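Local coordinates for single-strand binding protein (Thermotoga maritima, PDB 1Z9F), which probably binds single-stranded DNA, working as a homotetramer, at residues G84-R96 and V107-D120. Residues are numbered along the deposited sequence; the frame is centred on the assembly and turned at random.
Sequences GRLVLVEGEMRMR and VSPEVVANVVRFMD
Glu90 O accepts two backbone N-H groups, Asn114 N in the plane of its carbonyl and Val115 N at 3.1 Å from a tilt, the double grip of a classic beta bulge. Gly91 suits the next place: a side chain there would run into Val112 O and Ala113 CA, and Asn114 OD1 already lies 3.0 Å from Gly91 CA. Across the bulge, Val89 CG1 touches both Val111 CG1 and Ala113 CB at 3.8 Å, branched and small apolar groups fitting the buried face, where Ile67 of strand 62-70 packs on all three. Toward the loop end of the hairpin, the methyls of Met93 and Met95 converge on Pro109 CB, while on the other face Arg96 NE meets Glu110 OE2 in a 2.9 Å salt bridge, nearly along the carboxylate C-O axis. At the far end Arg85, CG anti to the backbone N (chi1 -176°) and bent at chi2 and chi3, holds its guanidinium over one face of the Phe118 ring, offset toward the rim and with the planes 36° apart, a cation-pi contact with CZ 4.5 Å from the centroid; Leu86 N bonds Asp120 OD2. Glu90 pairs with Lys18, and Pro109 packs on Pro109 of the second subunit. This is a long, bulged antiparallel hairpin of the OB fold of SSB proteins.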
loop_
_atom_site.group_PDB
_atom_site.type_symbol
_atom_site.label_atom_id
_atom_site.label_comp_id
_atom_site.label_asym_id
_atom_site.label_seq_id
_atom_site.Cartn_x
_atom_site.Cartn_y
_atom_site.Cartn_z
ATOM N N GLY A 84 20.647 0.258 3.968
ATOM C CA GLY A 84 21.138 0.755 2.679
ATOM C C GLY A 84 20.773 -0.133 1.501
ATOM O O GLY A 84 20.428 0.361 0.427
ATOM N N ARG A 85 20.873 -1.443 1.710
ATOM C CA ARG A 85 20.573 -2.460 0.703
ATOM C C ARG A 85 19.214 -2.219 0.010
ATOM O O ARG A 85 18.230 -1.906 0.677
ATOM C CB ARG A 85 20.603 -3.834 1.395
ATOM C CG ARG A 85 20.398 -5.030 0.497
ATOM C CD ARG A 85 21.662 -5.443 -0.210
ATOM N NE ARG A 85 22.558 -6.194 0.661
ATOM C CZ ARG A 85 23.560 -6.959 0.229
ATOM N NH1 ARG A 85 23.809 -7.084 -1.073
ATOM N NH2 ARG A 85 24.322 -7.609 1.106
ATOM N N LEU A 86 19.184 -2.365 -1.319
ATOM C CA LEU A 86 17.985 -2.113 -2.143
ATOM C C LEU A 86 17.208 -3.395 -2.389
ATOM O O LEU A 86 17.725 -4.330 -2.999
ATOM C CB LEU A 86 18.387 -1.526 -3.502
ATOM C CG LEU A 86 17.287 -1.219 -4.532
ATOM C CD1 LEU A 86 16.439 -0.044 -4.106
ATOM C CD2 LEU A 86 17.893 -0.941 -5.894
ATOM N N VAL A 87 15.956 -3.432 -1.943
ATOM C CA VAL A 87 15.145 -4.642 -2.080
ATOM C C VAL A 87 13.825 -4.422 -2.837
ATOM O O VAL A 87 13.259 -3.324 -2.854
ATOM C CB VAL A 87 14.869 -5.306 -0.712
ATOM C CG1 VAL A 87 16.175 -5.806 -0.101
ATOM C CG2 VAL A 87 14.154 -4.358 0.254
ATOM N N LEU A 88 13.375 -5.482 -3.500
ATOM C CA LEU A 88 12.029 -5.559 -4.004
ATOM C C LEU A 88 11.223 -6.180 -2.900
ATOM O O LEU A 88 11.660 -7.146 -2.285
ATOM C CB LEU A 88 11.945 -6.441 -5.249
ATOM C CG LEU A 88 10.523 -6.480 -5.824
ATOM C CD1 LEU A 88 10.591 -6.336 -7.301
ATOM C CD2 LEU A 88 9.693 -7.716 -5.418
ATOM N N VAL A 89 10.057 -5.621 -2.627
ATOM C CA VAL A 89 9.128 -6.236 -1.711
ATOM C C VAL A 89 7.783 -6.428 -2.387
ATOM O O VAL A 89 7.199 -5.497 -2.908
ATOM C CB VAL A 89 8.983 -5.410 -0.414
ATOM C CG1 VAL A 89 7.792 -5.879 0.406
ATOM C CG2 VAL A 89 10.279 -5.505 0.415
ATOM N N GLU A 90 7.303 -7.656 -2.349
ATOM C CA GLU A 90 5.986 -7.975 -2.806
ATOM C C GLU A 90 5.150 -8.467 -1.636
ATOM O O GLU A 90 5.564 -9.328 -0.878
ATOM C CB GLU A 90 6.061 -9.066 -3.850
ATOM C CG GLU A 90 4.787 -9.182 -4.572
ATOM C CD GLU A 90 4.734 -10.352 -5.389
ATOM O OE1 GLU A 90 5.782 -10.704 -5.947
ATOM O OE2 GLU A 90 3.645 -10.933 -5.511
ATOM N N GLY A 91 3.959 -7.925 -1.478
ATOM C CA GLY A 91 3.086 -8.472 -0.484
ATOM C C GLY A 91 1.752 -7.794 -0.422
ATOM O O GLY A 91 1.209 -7.394 -1.446
ATOM N N GLU A 92 1.216 -7.690 0.800
ATOM C CA GLU A 92 -0.084 -7.085 0.990
ATOM C C GLU A 92 0.003 -5.871 1.837
ATOM O O GLU A 92 0.837 -5.773 2.721
ATOM C CB GLU A 92 -1.047 -8.077 1.579
ATOM C CG GLU A 92 -1.557 -9.032 0.573
ATOM C CD GLU A 92 -2.492 -10.039 1.186
ATOM O OE1 GLU A 92 -2.659 -9.964 2.427
ATOM O OE2 GLU A 92 -3.033 -10.913 0.442
ATOM N N MET A 93 -0.839 -4.904 1.533
ATOM C CA MET A 93 -0.856 -3.683 2.317
ATOM C C MET A 93 -1.898 -3.903 3.398
ATOM O O MET A 93 -3.094 -3.973 3.122
ATOM C CB MET A 93 -1.152 -2.477 1.429
ATOM C CG MET A 93 -0.978 -1.105 2.123
ATOM S SD MET A 93 0.668 -0.815 2.814
ATOM C CE MET A 93 0.365 -0.909 4.516
ATOM N N ARG A 94 -1.415 -4.098 4.624
ATOM C CA ARG A 94 -2.293 -4.184 5.799
ATOM C C ARG A 94 -2.539 -2.828 6.449
ATOM O O ARG A 94 -1.617 -2.061 6.717
ATOM C CB ARG A 94 -1.758 -5.162 6.850
ATOM C CG ARG A 94 -1.741 -6.638 6.439
ATOM C CD ARG A 94 -2.895 -7.038 5.513
ATOM N NE ARG A 94 -3.052 -8.504 5.439
ATOM C CZ ARG A 94 -3.742 -9.158 4.493
ATOM N NH1 ARG A 94 -4.343 -8.500 3.492
ATOM N NH2 ARG A 94 -3.821 -10.488 4.533
ATOM N N MET A 95 -3.812 -2.576 6.713
ATOM C CA MET A 95 -4.292 -1.347 7.320
ATOM C C MET A 95 -4.793 -1.675 8.722
ATOM O O MET A 95 -5.996 -1.679 8.984
ATOM C CB MET A 95 -5.424 -0.788 6.457
ATOM C CG MET A 95 -4.961 -0.317 5.103
ATOM S SD MET A 95 -4.119 1.274 5.290
ATOM C CE MET A 95 -2.449 0.729 5.059
ATOM N N ARG A 96 -3.855 -1.980 9.607
ATOM C CA ARG A 96 -4.202 -2.655 10.845
ATOM C C ARG A 96 -4.590 -1.632 11.903
ATOM O O ARG A 96 -3.833 -0.714 12.218
ATOM C CB ARG A 96 -3.085 -3.604 11.315
ATOM C CG ARG A 96 -2.398 -3.213 12.603
ATOM C CD ARG A 96 -1.631 -4.366 13.241
ATOM N NE ARG A 96 -0.455 -3.853 13.936
ATOM C CZ ARG A 96 -0.489 -3.113 15.038
ATOM N NH1 ARG A 96 -1.641 -2.811 15.646
ATOM N NH2 ARG A 96 0.653 -2.694 15.568
ATOM N N VAL A 107 -5.177 3.150 13.070
ATOM C CA VAL A 107 -4.742 2.418 11.836
ATOM C C VAL A 107 -3.239 2.470 11.470
ATOM O O VAL A 107 -2.699 3.541 11.071
ATOM C CB VAL A 107 -5.563 2.852 10.581
ATOM C CG1 VAL A 107 -5.183 2.013 9.358
ATOM C CG2 VAL A 107 -7.069 2.749 10.850
ATOM N N SER A 108 -2.589 1.294 11.549
ATOM C CA SER A 108 -1.148 1.174 11.303
ATOM C C SER A 108 -0.823 0.375 10.027
ATOM O O SER A 108 -1.132 -0.821 9.959
ATOM C CB SER A 108 -0.469 0.490 12.480
ATOM O OG SER A 108 0.847 0.098 12.116
ATOM N N PRO A 109 -0.162 1.024 9.039
ATOM C CA PRO A 109 0.100 0.449 7.710
ATOM C C PRO A 109 1.363 -0.393 7.674
ATOM O O PRO A 109 2.449 0.148 7.848
ATOM C CB PRO A 109 0.289 1.699 6.817
ATOM C CG PRO A 109 0.286 2.887 7.770
ATOM C CD PRO A 109 0.418 2.372 9.139
ATOM N N GLU A 110 1.228 -1.698 7.458
ATOM C CA GLU A 110 2.398 -2.566 7.263
ATOM C C GLU A 110 2.251 -3.371 5.991
ATOM O O GLU A 110 1.136 -3.755 5.641
ATOM C CB GLU A 110 2.521 -3.614 8.360
ATOM C CG GLU A 110 2.435 -3.142 9.765
ATOM C CD GLU A 110 1.936 -4.238 10.670
ATOM O OE1 GLU A 110 1.892 -5.408 10.172
ATOM O OE2 GLU A 110 1.583 -3.927 11.833
ATOM N N VAL A 111 3.379 -3.680 5.347
ATOM C CA VAL A 111 3.401 -4.619 4.236
ATOM C C VAL A 111 3.765 -6.002 4.753
ATOM O O VAL A 111 4.894 -6.226 5.220
ATOM C CB VAL A 111 4.426 -4.185 3.160
ATOM C CG1 VAL A 111 4.374 -5.081 1.983
ATOM C CG2 VAL A 111 4.179 -2.738 2.708
ATOM N N VAL A 112 2.814 -6.932 4.690
ATOM C CA VAL A 112 3.126 -8.335 4.934
ATOM C C VAL A 112 3.672 -8.849 3.605
ATOM O O VAL A 112 2.930 -9.023 2.620
ATOM C CB VAL A 112 1.891 -9.135 5.409
ATOM C CG1 VAL A 112 2.254 -10.578 5.643
ATOM C CG2 VAL A 112 1.295 -8.500 6.717
ATOM N N ALA A 113 4.988 -9.051 3.576
ATOM C CA ALA A 113 5.680 -9.421 2.381
ATOM C C ALA A 113 5.537 -10.898 2.148
ATOM O O ALA A 113 5.650 -11.721 3.080
ATOM C CB ALA A 113 7.136 -9.021 2.448
ATOM N N ASN A 114 5.279 -11.256 0.893
ATOM C CA ASN A 114 5.399 -12.646 0.502
ATOM C C ASN A 114 6.716 -12.878 -0.219
ATOM O O ASN A 114 7.136 -13.985 -0.329
ATOM C CB ASN A 114 4.172 -13.119 -0.292
ATOM C CG ASN A 114 3.907 -12.319 -1.544
ATOM O OD1 ASN A 114 3.228 -11.273 -1.509
ATOM N ND2 ASN A 114 4.362 -12.841 -2.694
ATOM N N VAL A 115 7.370 -11.823 -0.697
ATOM C CA VAL A 115 8.627 -11.933 -1.444
ATOM C C VAL A 115 9.545 -10.773 -1.059
ATOM O O VAL A 115 9.094 -9.647 -0.948
ATOM C CB VAL A 115 8.349 -11.897 -2.973
ATOM C CG1 VAL A 115 9.625 -11.642 -3.787
ATOM C CG2 VAL A 115 7.711 -13.179 -3.422
ATOM N N VAL A 116 10.819 -11.063 -0.816
ATOM C CA VAL A 116 11.853 -10.027 -0.718
ATOM C C VAL A 116 13.109 -10.469 -1.470
ATOM O O VAL A 116 13.766 -11.441 -1.075
ATOM C CB VAL A 116 12.259 -9.702 0.733
ATOM C CG1 VAL A 116 13.306 -8.578 0.747
ATOM C CG2 VAL A 116 11.050 -9.319 1.570
ATOM N N ARG A 117 13.419 -9.761 -2.553
ATOM C CA ARG A 117 14.662 -9.943 -3.294
ATOM C C ARG A 117 15.589 -8.743 -3.185
ATOM O O ARG A 117 15.150 -7.587 -3.273
ATOM C CB ARG A 117 14.393 -10.141 -4.775
ATOM C CG ARG A 117 13.363 -11.160 -5.072
ATOM C CD ARG A 117 13.611 -11.825 -6.388
ATOM N NE ARG A 117 12.747 -12.987 -6.435
ATOM C CZ ARG A 117 11.463 -12.964 -6.761
ATOM N NH1 ARG A 117 10.898 -11.839 -7.140
ATOM N NH2 ARG A 117 10.739 -14.076 -6.734
ATOM N N PHE A 118 16.880 -9.029 -3.035
ATOM C CA PHE A 118 17.906 -8.030 -3.280
ATOM C C PHE A 118 17.791 -7.579 -4.723
ATOM O O PHE A 118 17.529 -8.392 -5.609
ATOM C CB PHE A 118 19.304 -8.599 -3.063
ATOM C CG PHE A 118 19.577 -9.002 -1.659
ATOM C CD1 PHE A 118 19.427 -8.092 -0.624
ATOM C CD2 PHE A 118 19.993 -10.291 -1.363
ATOM C CE1 PHE A 118 19.685 -8.462 0.677
ATOM C CE2 PHE A 118 20.254 -10.667 -0.059
ATOM C CZ PHE A 118 20.097 -9.751 0.960
ATOM N N MET A 119 17.973 -6.281 -4.943
ATOM C CA MET A 119 18.092 -5.730 -6.287
ATOM C C MET A 119 19.559 -5.446 -6.640
ATOM O O MET A 119 20.002 -5.758 -7.745
ATOM C CB MET A 119 17.239 -4.465 -6.419
ATOM C CG MET A 119 15.739 -4.735 -6.579
ATOM S SD MET A 119 15.322 -5.897 -7.910
ATOM C CE MET A 119 16.407 -5.389 -9.240
ATOM N N ASP A 120 20.309 -4.878 -5.696
ATOM C CA ASP A 120 21.720 -4.527 -5.926
ATOM C C ASP A 120 22.653 -5.745 -5.938
ATOM O O ASP A 120 22.655 -6.561 -5.016
ATOM C CB ASP A 120 22.202 -3.486 -4.900
ATOM C CG ASP A 120 21.784 -3.817 -3.476
ATOM O OD1 ASP A 120 21.393 -4.974 -3.220
ATOM O OD2 ASP A 120 21.834 -2.912 -2.614
#